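Local atomic coordinates of L-amino acid deaminase (Proteus vulgaris, PDB entry 5HXW), a protein that is a membrane-bound flavoenzyme that carries FAD and probably catalyses the oxidative deamination of L-amino acids. Residues 209-214 and 351-356; 256-261 and 301-306; 313-318 and 396-401. One frame throughout, in Å; residues are numbered along the deposited sequence.

Interaction 1 (209-214 and 351-356). With FAD (flavin-adenine dinucleotide), chain G.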
loop_
_atom_site.group_PDB
_atom_site.type_symbol
_atom_site.label_atom_id
_atom_site.label_comp_id
_atom_site.label_asym_id
_atom_site.label_seq_id
_atom_site.Cartn_x
_atom_site.Cartn_y
_atom_site.Cartn_z
ATOM N N ALA A 209 -7.303 4.199 -19.550
ATOM C CA ALA A 209 -6.428 3.048 -19.320
ATOM C C ALA A 209 -5.215 3.056 -20.242
ATOM O O ALA A 209 -5.345 3.317 -21.436
ATOM C CB ALA A 209 -7.208 1.752 -19.495
ATOM N N ALA A 210 -4.042 2.769 -19.680
ATOM C CA ALA A 210 -2.831 2.554 -20.469
ATOM C C ALA A 210 -2.739 1.087 -20.885
ATOM O O ALA A 210 -2.571 0.198 -20.045
ATOM C CB ALA A 210 -1.594 2.981 -19.694
ATOM N N ARG A 211 -2.867 0.845 -22.187
ATOM C CA ARG A 211 -2.822 -0.505 -22.753
ATOM C C ARG A 211 -1.392 -1.050 -22.803
ATOM O O ARG A 211 -1.151 -2.225 -22.508
ATOM C CB ARG A 211 -3.459 -0.516 -24.144
ATOM C CG ARG A 211 -4.940 -0.174 -24.134
ATOM C CD ARG A 211 -5.469 0.073 -25.532
ATOM N NE ARG A 211 -6.930 0.134 -25.549
ATOM C CZ ARG A 211 -7.669 0.550 -26.575
ATOM N NH1 ARG A 211 -7.104 0.964 -27.705
ATOM N NH2 ARG A 211 -8.990 0.553 -26.464
ATOM N N GLY A 212 -0.457 -0.177 -23.167
ATOM C CA GLY A 212 0.956 -0.522 -23.281
ATOM C C GLY A 212 1.757 0.617 -23.873
ATOM O O GLY A 212 1.319 1.773 -23.864
ATOM N N LEU A 213 2.931 0.288 -24.396
ATOM C CA LEU A 213 3.827 1.297 -24.957
ATOM C C LEU A 213 4.455 0.901 -26.292
ATOM O O LEU A 213 4.656 -0.284 -26.569
ATOM C CB LEU A 213 4.900 1.714 -23.931
ATOM C CG LEU A 213 5.650 0.694 -23.069
ATOM C CD1 LEU A 213 6.833 0.080 -23.805
ATOM C CD2 LEU A 213 6.124 1.384 -21.804
ATOM N N GLU A 214 4.742 1.915 -27.109
ATOM C CA GLU A 214 5.452 1.757 -28.381
ATOM C C GLU A 214 6.956 1.919 -28.148
ATOM O O GLU A 214 7.385 2.826 -27.423
ATOM C CB GLU A 214 4.979 2.799 -29.402
ATOM C CG GLU A 214 3.483 2.819 -29.689
ATOM C CD GLU A 214 3.072 1.932 -30.848
ATOM O OE1 GLU A 214 2.037 1.245 -30.719
ATOM O OE2 GLU A 214 3.765 1.925 -31.889
ATOM N N PRO A 351 -7.414 -5.791 -20.993
ATOM C CA PRO A 351 -8.078 -6.277 -19.772
ATOM C C PRO A 351 -8.307 -5.187 -18.720
ATOM O O PRO A 351 -9.201 -5.329 -17.883
ATOM C CB PRO A 351 -7.106 -7.327 -19.232
ATOM C CG PRO A 351 -6.294 -7.741 -20.404
ATOM C CD PRO A 351 -6.136 -6.495 -21.214
ATOM N N PHE A 352 -7.510 -4.117 -18.781
ATOM C CA PHE A 352 -7.672 -2.938 -17.919
ATOM C C PHE A 352 -8.976 -2.186 -18.200
ATOM O O PHE A 352 -9.438 -1.409 -17.361
ATOM C CB PHE A 352 -6.485 -1.979 -18.070
ATOM C CG PHE A 352 -5.141 -2.642 -17.978
ATOM C CD1 PHE A 352 -4.703 -3.221 -16.782
ATOM C CD2 PHE A 352 -4.298 -2.678 -19.088
ATOM C CE1 PHE A 352 -3.456 -3.830 -16.703
ATOM C CE2 PHE A 352 -3.048 -3.278 -19.009
ATOM C CZ PHE A 352 -2.630 -3.858 -17.818
ATOM N N GLU A 353 -9.540 -2.402 -19.389
ATOM C CA GLU A 353 -10.848 -1.865 -19.763
ATOM C C GLU A 353 -11.938 -2.912 -19.515
ATOM O O GLU A 353 -13.038 -2.580 -19.059
ATOM C CB GLU A 353 -10.856 -1.432 -21.233
ATOM C CG GLU A 353 -9.841 -0.354 -21.591
ATOM C CD GLU A 353 -9.471 -0.364 -23.064
ATOM O OE1 GLU A 353 -8.333 -0.769 -23.380
ATOM O OE2 GLU A 353 -10.316 0.022 -23.903
ATOM N N GLN A 354 -11.607 -4.171 -19.811
ATOM C CA GLN A 354 -12.508 -5.322 -19.677
ATOM C C GLN A 354 -12.860 -5.630 -18.215
ATOM O O GLN A 354 -13.987 -6.031 -17.907
ATOM C CB GLN A 354 -11.862 -6.548 -20.329
ATOM C CG GLN A 354 -12.832 -7.603 -20.838
ATOM C CD GLN A 354 -12.154 -8.628 -21.730
ATOM O OE1 GLN A 354 -11.296 -9.393 -21.279
ATOM N NE2 GLN A 354 -12.535 -8.650 -23.002
ATOM N N PHE A 355 -11.878 -5.445 -17.335
ATOM C CA PHE A 355 -12.031 -5.666 -15.904
ATOM C C PHE A 355 -11.720 -4.367 -15.151
ATOM O O PHE A 355 -11.090 -4.400 -14.089
ATOM C CB PHE A 355 -11.100 -6.800 -15.436
ATOM C CG PHE A 355 -11.431 -8.155 -16.010
ATOM C CD1 PHE A 355 -12.338 -9.002 -15.365
ATOM C CD2 PHE A 355 -10.817 -8.603 -17.186
ATOM C CE1 PHE A 355 -12.639 -10.255 -15.892
ATOM C CE2 PHE A 355 -11.117 -9.855 -17.712
ATOM C CZ PHE A 355 -12.026 -10.681 -17.063
ATOM N N ARG A 356 -12.180 -3.238 -15.699
ATOM C CA ARG A 356 -11.841 -1.894 -15.196
ATOM C C ARG A 356 -12.060 -1.708 -13.690
ATOM O O ARG A 356 -11.146 -1.294 -12.975
ATOM C CB ARG A 356 -12.575 -0.803 -15.996
ATOM C CG ARG A 356 -12.260 0.621 -15.554
ATOM C CD ARG A 356 -13.101 1.650 -16.289
ATOM N NE ARG A 356 -12.473 2.076 -17.540
ATOM C CZ ARG A 356 -12.785 1.611 -18.747
ATOM N NH1 ARG A 356 -13.732 0.691 -18.907
ATOM N NH2 ARG A 356 -12.145 2.073 -19.808
HETATM P PA FAD G . -3.011 1.393 -6.024
HETATM O O1A FAD G . -3.990 0.271 -6.262
HETATM O O2A FAD G . -3.283 2.359 -4.912
HETATM O O5B FAD G . -2.849 2.227 -7.384
HETATM C C5B FAD G . -2.747 1.575 -8.641
HETATM C C4B FAD G . -3.624 2.323 -9.624
HETATM O O4B FAD G . -3.191 2.062 -10.957
HETATM C C3B FAD G . -5.074 1.878 -9.534
HETATM O O3B FAD G . -5.853 3.038 -9.228
HETATM C C2B FAD G . -5.396 1.322 -10.913
HETATM O O2B FAD G . -6.708 1.672 -11.354
HETATM C C1B FAD G . -4.341 1.963 -11.793
HETATM N N9A FAD G . -3.995 1.193 -13.010
HETATM C C8A FAD G . -3.620 -0.102 -13.063
HETATM N N7A FAD G . -3.359 -0.486 -14.334
HETATM C C5A FAD G . -3.571 0.583 -15.121
HETATM C C6A FAD G . -3.480 0.871 -16.571
HETATM N N6A FAD G . -3.099 -0.102 -17.428
HETATM N N1A FAD G . -3.778 2.126 -16.998
HETATM C C2A FAD G . -4.149 3.101 -16.141
HETATM N N3A FAD G . -4.256 2.908 -14.807
HETATM C C4A FAD G . -3.981 1.695 -14.247
HETATM N N1 FAD G . -0.308 0.137 3.735
HETATM C C2 FAD G . 0.174 0.726 4.857
HETATM O O2 FAD G . 1.213 1.411 4.757
HETATM N N3 FAD G . -0.425 0.585 6.057
HETATM C C4 FAD G . -1.547 -0.145 6.225
HETATM O O4 FAD G . -2.079 -0.248 7.356
HETATM C C4X FAD G . -2.142 -0.820 5.034
HETATM N N5 FAD G . -3.266 -1.575 5.101
HETATM C C5X FAD G . -3.780 -2.190 4.000
HETATM C C6 FAD G . -4.944 -2.962 4.094
HETATM C C7 FAD G . -5.484 -3.581 2.964
HETATM C C7M FAD G . -6.740 -4.407 3.105
HETATM C C8 FAD G . -4.805 -3.413 1.642
HETATM C C8M FAD G . -5.311 -4.036 0.370
HETATM C C9 FAD G . -3.653 -2.648 1.552
HETATM C C9A FAD G . -3.109 -2.028 2.673
HETATM N N10 FAD G . -1.938 -1.232 2.572
HETATM C C10 FAD G . -1.428 -0.628 3.744
HETATM C "C1'" FAD G . -1.237 -1.092 1.289
HETATM C "C2'" FAD G . -1.487 0.133 0.440
HETATM O "O2'" FAD G . -2.890 0.289 0.224
HETATM C "C3'" FAD G . -0.809 -0.124 -0.904
HETATM O "O3'" FAD G . 0.478 -0.763 -0.745
HETATM C "C4'" FAD G . -0.667 1.150 -1.732
HETATM O "O4'" FAD G . -1.948 1.772 -1.950
HETATM C "C5'" FAD G . -0.036 0.802 -3.069
HETATM O "O5'" FAD G . -0.218 1.901 -3.944
HETATM P P FAD G . -0.234 1.687 -5.528
HETATM O O1P FAD G . -0.368 3.060 -6.123
HETATM O O2P FAD G . 0.949 0.840 -5.907
HETATM O O3P FAD G . -1.540 0.784 -5.807
#

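Interaction 2 (256-261 and 301-306). With 16A (cetyl-trimethyl-ammonium), chain J.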
loop_
_atom_site.group_PDB
_atom_site.type_symbol
_atom_site.label_atom_id
_atom_site.label_comp_id
_atom_site.label_asym_id
_atom_site.label_seq_id
_atom_site.Cartn_x
_atom_site.Cartn_y
_atom_site.Cartn_z
ATOM N N THR A 256 3.875 -11.642 -8.971
ATOM C CA THR A 256 2.955 -11.268 -7.892
ATOM C C THR A 256 1.760 -12.210 -7.862
ATOM O O THR A 256 1.339 -12.732 -8.898
ATOM C CB THR A 256 2.422 -9.822 -8.031
ATOM O OG1 THR A 256 1.645 -9.701 -9.231
ATOM C CG2 THR A 256 3.552 -8.799 -8.048
ATOM N N LEU A 257 1.222 -12.423 -6.666
ATOM C CA LEU A 257 -0.026 -13.153 -6.503
ATOM C C LEU A 257 -1.041 -12.290 -5.762
ATOM O O LEU A 257 -0.652 -11.522 -4.876
ATOM C CB LEU A 257 0.199 -14.489 -5.780
ATOM C CG LEU A 257 0.895 -15.621 -6.553
ATOM C CD1 LEU A 257 0.934 -16.889 -5.717
ATOM C CD2 LEU A 257 0.214 -15.903 -7.887
ATOM N N PRO A 258 -2.339 -12.399 -6.129
ATOM C CA PRO A 258 -3.376 -11.631 -5.438
ATOM C C PRO A 258 -3.587 -12.056 -3.981
ATOM O O PRO A 258 -3.435 -13.230 -3.638
ATOM C CB PRO A 258 -4.635 -11.911 -6.264
ATOM C CG PRO A 258 -4.370 -13.216 -6.924
ATOM C CD PRO A 258 -2.906 -13.183 -7.242
ATOM N N ALA A 259 -3.915 -11.076 -3.145
ATOM C CA ALA A 259 -4.300 -11.296 -1.755
ATOM C C ALA A 259 -5.476 -10.384 -1.419
ATOM O O ALA A 259 -5.578 -9.274 -1.946
ATOM C CB ALA A 259 -3.126 -11.022 -0.832
ATOM N N TYR A 260 -6.362 -10.857 -0.551
ATOM C CA TYR A 260 -7.539 -10.096 -0.148
ATOM C C TYR A 260 -7.684 -10.021 1.365
ATOM O O TYR A 260 -7.368 -10.978 2.078
ATOM C CB TYR A 260 -8.802 -10.698 -0.769
ATOM C CG TYR A 260 -8.988 -10.328 -2.215
ATOM C CD1 TYR A 260 -8.429 -11.105 -3.239
ATOM C CD2 TYR A 260 -9.717 -9.189 -2.574
ATOM C CE1 TYR A 260 -8.592 -10.758 -4.576
ATOM C CE2 TYR A 260 -9.891 -8.840 -3.908
ATOM C CZ TYR A 260 -9.326 -9.623 -4.901
ATOM O OH TYR A 260 -9.497 -9.276 -6.220
ATOM N N GLN A 261 -8.159 -8.872 1.840
ATOM C CA GLN A 261 -8.461 -8.671 3.254
ATOM C C GLN A 261 -9.651 -7.737 3.426
ATOM O O GLN A 261 -9.700 -6.650 2.839
ATOM C CB GLN A 261 -7.244 -8.131 4.009
ATOM C CG GLN A 261 -7.413 -8.131 5.523
ATOM C CD GLN A 261 -6.241 -7.507 6.255
ATOM O OE1 GLN A 261 -5.697 -6.481 5.839
ATOM N NE2 GLN A 261 -5.848 -8.128 7.359
ATOM N N VAL A 301 -6.706 -13.532 2.632
ATOM C CA VAL A 301 -7.230 -14.539 1.711
ATOM C C VAL A 301 -6.469 -14.465 0.386
ATOM O O VAL A 301 -6.495 -13.438 -0.290
ATOM C CB VAL A 301 -8.765 -14.383 1.507
ATOM C CG1 VAL A 301 -9.264 -15.213 0.334
ATOM C CG2 VAL A 301 -9.518 -14.777 2.768
ATOM N N ALA A 302 -5.779 -15.551 0.036
ATOM C CA ALA A 302 -5.122 -15.665 -1.268
ATOM C C ALA A 302 -5.954 -16.529 -2.225
ATOM O O ALA A 302 -6.024 -17.756 -2.051
ATOM C CB ALA A 302 -3.702 -16.206 -1.125
ATOM N N PRO A 303 -6.606 -15.891 -3.227
ATOM C CA PRO A 303 -7.378 -16.668 -4.204
ATOM C C PRO A 303 -6.473 -17.412 -5.181
ATOM O O PRO A 303 -5.390 -16.926 -5.515
ATOM C CB PRO A 303 -8.204 -15.609 -4.937
ATOM C CG PRO A 303 -7.426 -14.345 -4.797
ATOM C CD PRO A 303 -6.667 -14.440 -3.502
ATOM N N VAL A 304 -6.921 -18.588 -5.613
ATOM C CA VAL A 304 -6.215 -19.383 -6.615
ATOM C C VAL A 304 -6.389 -18.713 -7.979
ATOM O O VAL A 304 -7.516 -18.500 -8.427
ATOM C CB VAL A 304 -6.727 -20.846 -6.651
ATOM C CG1 VAL A 304 -5.983 -21.668 -7.698
ATOM C CG2 VAL A 304 -6.589 -21.503 -5.285
ATOM N N VAL A 305 -5.267 -18.356 -8.602
ATOM C CA VAL A 305 -5.237 -17.861 -9.987
ATOM C C VAL A 305 -4.414 -18.808 -10.873
ATOM O O VAL A 305 -3.889 -19.812 -10.380
ATOM C CB VAL A 305 -4.732 -16.395 -10.088
ATOM C CG1 VAL A 305 -5.774 -15.427 -9.540
ATOM C CG2 VAL A 305 -3.381 -16.210 -9.400
ATOM N N LYS A 306 -4.312 -18.499 -12.169
ATOM C CA LYS A 306 -3.535 -19.321 -13.110
ATOM C C LYS A 306 -2.044 -19.313 -12.749
ATOM O O LYS A 306 -1.356 -20.320 -12.914
ATOM C CB LYS A 306 -3.779 -18.900 -14.573
ATOM C CG LYS A 306 -3.119 -17.596 -15.014
ATOM C CD LYS A 306 -3.564 -17.156 -16.397
ATOM C CE LYS A 306 -3.079 -15.742 -16.668
ATOM N NZ LYS A 306 -3.821 -15.069 -17.768
HETATM C C1 16A J . 0.411 -22.753 -2.985
HETATM C C2 16A J . -0.015 -21.355 -3.376
HETATM C C3 16A J . 0.481 -20.332 -2.361
HETATM C C4 16A J . -0.100 -18.954 -2.652
HETATM C C5 16A J . -0.090 -18.078 -1.407
HETATM C C6 16A J . 0.103 -16.615 -1.782
HETATM C C7 16A J . 0.354 -15.759 -0.547
HETATM C C8 16A J . -0.192 -14.352 -0.748
HETATM C C9 16A J . 0.685 -13.331 -0.037
HETATM C C10 16A J . -0.067 -12.663 1.110
HETATM C C11 16A J . 0.843 -12.424 2.309
HETATM C C12 16A J . 1.230 -10.953 2.418
HETATM C C13 16A J . 0.756 -10.345 3.732
HETATM C C14 16A J . 0.831 -8.822 3.679
HETATM C C15 16A J . -0.394 -8.186 4.329
HETATM C C16 16A J . -0.025 -6.852 4.994
HETATM N N1 16A J . -1.082 -5.810 5.056
HETATM C C17 16A J . -0.552 -4.685 5.836
HETATM C C18 16A J . -1.431 -5.278 3.732
HETATM C C19 16A J . -2.302 -6.275 5.738
HETATM O O HOH W 1 -2.848 -15.734 -4.915
#

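Interaction 3 (313-318 and 396-401). With 16A (cetyl-trimethyl-ammonium), chain J.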
loop_
_atom_site.group_PDB
_atom_site.type_symbol
_atom_site.label_atom_id
_atom_site.label_comp_id
_atom_site.label_asym_id
_atom_site.label_seq_id
_atom_site.Cartn_x
_atom_site.Cartn_y
_atom_site.Cartn_z
ATOM N N TYR A 313 4.635 -22.128 -5.769
ATOM C CA TYR A 313 5.543 -22.934 -4.939
ATOM C C TYR A 313 6.545 -22.066 -4.169
ATOM O O TYR A 313 6.970 -22.426 -3.067
ATOM C CB TYR A 313 6.261 -24.012 -5.771
ATOM C CG TYR A 313 7.410 -23.524 -6.644
ATOM C CD1 TYR A 313 7.180 -23.055 -7.946
ATOM C CD2 TYR A 313 8.734 -23.552 -6.174
ATOM C CE1 TYR A 313 8.229 -22.613 -8.746
ATOM C CE2 TYR A 313 9.789 -23.111 -6.967
ATOM C CZ TYR A 313 9.533 -22.644 -8.250
ATOM O OH TYR A 313 10.578 -22.210 -9.036
ATOM N N LYS A 314 6.903 -20.926 -4.765
ATOM C CA LYS A 314 7.805 -19.941 -4.160
ATOM C C LYS A 314 7.202 -19.247 -2.931
ATOM O O LYS A 314 7.932 -18.652 -2.134
ATOM C CB LYS A 314 8.219 -18.893 -5.197
ATOM C CG LYS A 314 9.122 -19.412 -6.303
ATOM C CD LYS A 314 9.335 -18.343 -7.359
ATOM C CE LYS A 314 10.222 -18.843 -8.485
ATOM N NZ LYS A 314 10.375 -17.806 -9.541
ATOM N N TYR A 315 5.880 -19.337 -2.790
ATOM C CA TYR A 315 5.137 -18.703 -1.696
ATOM C C TYR A 315 4.873 -19.653 -0.526
ATOM O O TYR A 315 4.233 -19.266 0.456
ATOM C CB TYR A 315 3.805 -18.146 -2.214
ATOM C CG TYR A 315 3.923 -16.935 -3.110
ATOM C CD1 TYR A 315 4.345 -17.056 -4.440
ATOM C CD2 TYR A 315 3.584 -15.665 -2.638
ATOM C CE1 TYR A 315 4.445 -15.944 -5.265
ATOM C CE2 TYR A 315 3.678 -14.545 -3.459
ATOM C CZ TYR A 315 4.109 -14.691 -4.771
ATOM O OH TYR A 315 4.204 -13.591 -5.592
ATOM N N LEU A 316 5.365 -20.887 -0.636
ATOM C CA LEU A 316 5.165 -21.920 0.392
ATOM C C LEU A 316 5.827 -21.663 1.765
ATOM O O LEU A 316 5.228 -22.022 2.788
ATOM C CB LEU A 316 5.517 -23.319 -0.139
ATOM C CG LEU A 316 4.568 -23.987 -1.145
ATOM C CD1 LEU A 316 5.259 -25.159 -1.829
ATOM C CD2 LEU A 316 3.267 -24.442 -0.495
ATOM N N PRO A 317 7.046 -21.048 1.802
ATOM C CA PRO A 317 7.640 -20.666 3.101
ATOM C C PRO A 317 6.872 -19.606 3.906
ATOM O O PRO A 317 7.192 -19.385 5.080
ATOM C CB PRO A 317 9.018 -20.117 2.707
ATOM C CG PRO A 317 9.341 -20.810 1.436
ATOM C CD PRO A 317 8.030 -20.867 0.713
ATOM N N LEU A 318 5.893 -18.950 3.282
ATOM C CA LEU A 318 4.992 -18.041 3.993
ATOM C C LEU A 318 3.886 -18.813 4.714
ATOM O O LEU A 318 3.465 -18.416 5.801
ATOM C CB LEU A 318 4.411 -16.970 3.058
ATOM C CG LEU A 318 5.357 -15.950 2.402
ATOM C CD1 LEU A 318 4.621 -15.201 1.303
ATOM C CD2 LEU A 318 5.963 -14.963 3.393
ATOM N N ILE A 396 1.363 -9.343 -3.938
ATOM C CA ILE A 396 2.565 -9.514 -3.118
ATOM C C ILE A 396 3.565 -10.445 -3.814
ATOM O O ILE A 396 3.177 -11.476 -4.372
ATOM C CB ILE A 396 2.186 -10.017 -1.688
ATOM C CG1 ILE A 396 1.192 -9.061 -0.984
ATOM C CG2 ILE A 396 3.407 -10.279 -0.810
ATOM C CD1 ILE A 396 1.658 -7.628 -0.779
ATOM N N ALA A 397 4.839 -10.046 -3.791
ATOM C CA ALA A 397 5.964 -10.842 -4.291
ATOM C C ALA A 397 6.330 -11.975 -3.306
ATOM O O ALA A 397 5.981 -11.880 -2.129
ATOM C CB ALA A 397 7.158 -9.930 -4.538
ATOM N N PRO A 398 7.028 -13.047 -3.778
ATOM C CA PRO A 398 7.384 -14.205 -2.924
ATOM C C PRO A 398 8.028 -13.907 -1.557
ATOM O O PRO A 398 7.737 -14.612 -0.588
ATOM C CB PRO A 398 8.360 -14.997 -3.798
ATOM C CG PRO A 398 7.906 -14.716 -5.184
ATOM C CD PRO A 398 7.418 -13.293 -5.185
ATOM N N ASP A 399 8.887 -12.887 -1.486
ATOM C CA ASP A 399 9.581 -12.540 -0.235
ATOM C C ASP A 399 8.902 -11.419 0.562
ATOM O O ASP A 399 9.458 -10.929 1.551
ATOM C CB ASP A 399 11.073 -12.233 -0.484
ATOM C CG ASP A 399 11.305 -11.071 -1.455
ATOM O OD1 ASP A 399 10.364 -10.315 -1.789
ATOM O OD2 ASP A 399 12.465 -10.913 -1.886
ATOM N N GLU A 400 7.706 -11.026 0.109
ATOM C CA GLU A 400 6.845 -10.019 0.761
ATOM C C GLU A 400 7.403 -8.578 0.722
ATOM O O GLU A 400 6.891 -7.682 1.400
ATOM C CB GLU A 400 6.484 -10.459 2.193
ATOM C CG GLU A 400 5.059 -10.143 2.625
ATOM C CD GLU A 400 4.763 -10.565 4.057
ATOM O OE1 GLU A 400 5.254 -11.635 4.493
ATOM O OE2 GLU A 400 4.028 -9.824 4.744
ATOM N N ASN A 401 8.436 -8.365 -0.092
ATOM C CA ASN A 401 9.088 -7.064 -0.241
ATOM C C ASN A 401 8.716 -6.366 -1.556
ATOM O O ASN A 401 8.377 -7.048 -2.529
ATOM C CB ASN A 401 10.609 -7.223 -0.117
ATOM C CG ASN A 401 11.050 -7.579 1.293
ATOM O OD1 ASN A 401 10.289 -7.456 2.255
ATOM N ND2 ASN A 401 12.294 -8.024 1.421
HETATM C C1 16A J . 0.411 -22.753 -2.985
HETATM C C2 16A J . -0.015 -21.355 -3.376
HETATM C C3 16A J . 0.481 -20.332 -2.361
HETATM C C4 16A J . -0.100 -18.954 -2.652
HETATM C C5 16A J . -0.090 -18.078 -1.407
HETATM C C6 16A J . 0.103 -16.615 -1.782
HETATM C C7 16A J . 0.354 -15.759 -0.547
HETATM C C8 16A J . -0.192 -14.352 -0.748
HETATM C C9 16A J . 0.685 -13.331 -0.037
HETATM C C10 16A J . -0.067 -12.663 1.110
HETATM C C11 16A J . 0.843 -12.424 2.309
HETATM C C12 16A J . 1.230 -10.953 2.418
HETATM C C13 16A J . 0.756 -10.345 3.732
HETATM C C14 16A J . 0.831 -8.822 3.679
HETATM C C15 16A J . -0.394 -8.186 4.329
HETATM C C16 16A J . -0.025 -6.852 4.994
HETATM N N1 16A J . -1.082 -5.810 5.056
HETATM C C17 16A J . -0.552 -4.685 5.836
HETATM C C18 16A J . -1.431 -5.278 3.732
HETATM C C19 16A J . -2.302 -6.275 5.738
#

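Interaction 1 (209-214 and 351-356)
Arg-211 and Glu-353 form a salt bridge beside the adenine end of the FAD site in this Rossmann-type, DAO-family fold, joining the strand that starts at Ala-210 to the one-turn helix 351-354. The guanidinium grips side-on: NE of Arg-211 meets OE1 of Glu-353 at 2.7 Å in a nearly straight bond (175°), and NH2 of Arg-211 meets OE2 of Glu-353 at 2.9 Å. Both oxygens lie close to the guanidinium plane, and both are met on their syn sides. The arginine, extended from CG to NE (chi2 and chi3 both 169°), reaches the carboxylate, and the two side chains cross at about a right angle; Leu-346 O and Ser-350 OG hold NH1 and OE1 respectively. Arg-211 and Gly-212 form a classic beta bulge opposite Val-224. Next to the ion pair, CB of Ala-209 packs against both CB of Phe-352 and CG of Glu-353. The backbone of Ala-210 reads the adenine edge, its N donating to FAD N1A at 2.8 Å and its O accepting from FAD N6A at 2.7 Å. Phe-352, with CG anti to its own carbonyl carbon, brings its ring against that amino group, so that N6A of FAD sits over the ring centre, 3.2 Å above the plane.

Interaction 2 (256-261 and 301-306)
The ring of Tyr-260 presents its edge, not a face, to the 301-306 segment. CG and CD of Pro-303 lie at that edge, as does O of Val-301 near the ring plane; CD1 of Tyr-260 is 3.7 Å from CG of Pro-303, and the two side chains cross at about a right angle. With CG of Tyr-260 anti to its carbonyl carbon (chi1 -78°), the ring is swung so that its CD1/CE1 edge meets the proline. The pyrrolidine of Pro-258 meets the same CG of Pro-303 at an oblique angle, while CG of Pro-258 and CG1 of Val-305 approach each other to 3.7 Å. Farther along, the Leu-257 and Val-305 side chains pass in opposite directions, CD2 of the leucine touching CG2 of the valine.

Backbone bonds hold the other end: Tyr-260 and Val-301 are an antiparallel hydrogen-bonded pair, N of Tyr-260 lying 2.6 Å from O of Val-301 and N of Val-301 2.7 Å from O of Tyr-260. The N-to-C directions of the short segments make 141°, well short of antiparallel, and beyond the pair a water donates to the carbonyl oxygens of Pro-258 and Pro-303. Leu-257, Ala-259 and Ala-302 turn methyl groups to the cetyl chain of the bound detergent, CB of Ala-302 lying 3.9 Å from its C6, and OE1 of Gln-261 approaches the C19 methyl of its ammonium head. Strand 257-266 also pairs with 386-396. The arrangement is the end of an antiparallel strand pair in the large mixed sheet, forming one wall of the pocket that holds the detergent, whose ammonium head lies near the flavin.

Interaction 3 (313-318 and 396-401)
Lys-314 opens the contact with the base of its side chain: CB lies 4.1 Å from CB of Pro-398, while the extended remainder leads away. The hydroxyl of Tyr-315 donates to O of Ile-396 at 2.6 Å, in the carbonyl plane and on a lone pair. With CG anti to its own carbonyl carbon (chi1 -71°), the ring lies against Pro-398, whose CA stands 3.9 Å from the ring centroid, 17° off the normal, in a CH-pi contact; CD of the proline reaches CZ of Tyr-315 at 3.6 Å. The hydroxyl bond anchors the far end of the side chain, while the proline over one face and C6 of the bound detergent, 3.7 Å from CD2 of Tyr-315, limit the ring's turn. Leu-318 then places CD1 against O of Pro-398 and CD2 3.6 Å from OE1 of Glu-400. OE2 of that glutamate lies 3.5 Å from C13 of the detergent, which Ile-396 also touches. Pro-398 and Asp-399 are the central residues of a type I turn, and Asp-399 adds an Asx turn and a salt bridge to Arg-453. The contact packs the loop following helix 308-311 against the connection between strands 386-396 and 403-406, with C-terminal Phe-454 lying against Ala-397 and Pro-398.

In the fold
The three contacts show how chemistry follows place in a flavoprotein fold. Interactions 1 and 2 are buried, interaction 3 only partly so. Interaction 1 stands apart, its centre 21 Å from that of interaction 2 and 27 Å from that of interaction 3, and it alone relies on a salt bridge, set beside the adenine of FAD. Interactions 2 and 3 are neighbours, 12 Å between centres: Leu-257 O and Ile-396 N, 3.1 Å apart, probably hydrogen-bond, joining adjacent strands of the large sheet. Both line the same detergent, interaction 2 with side chains of paired strands, interaction 3 from a strand end and loops joined by a phenolic hydrogen bond and proline-on-ring packing.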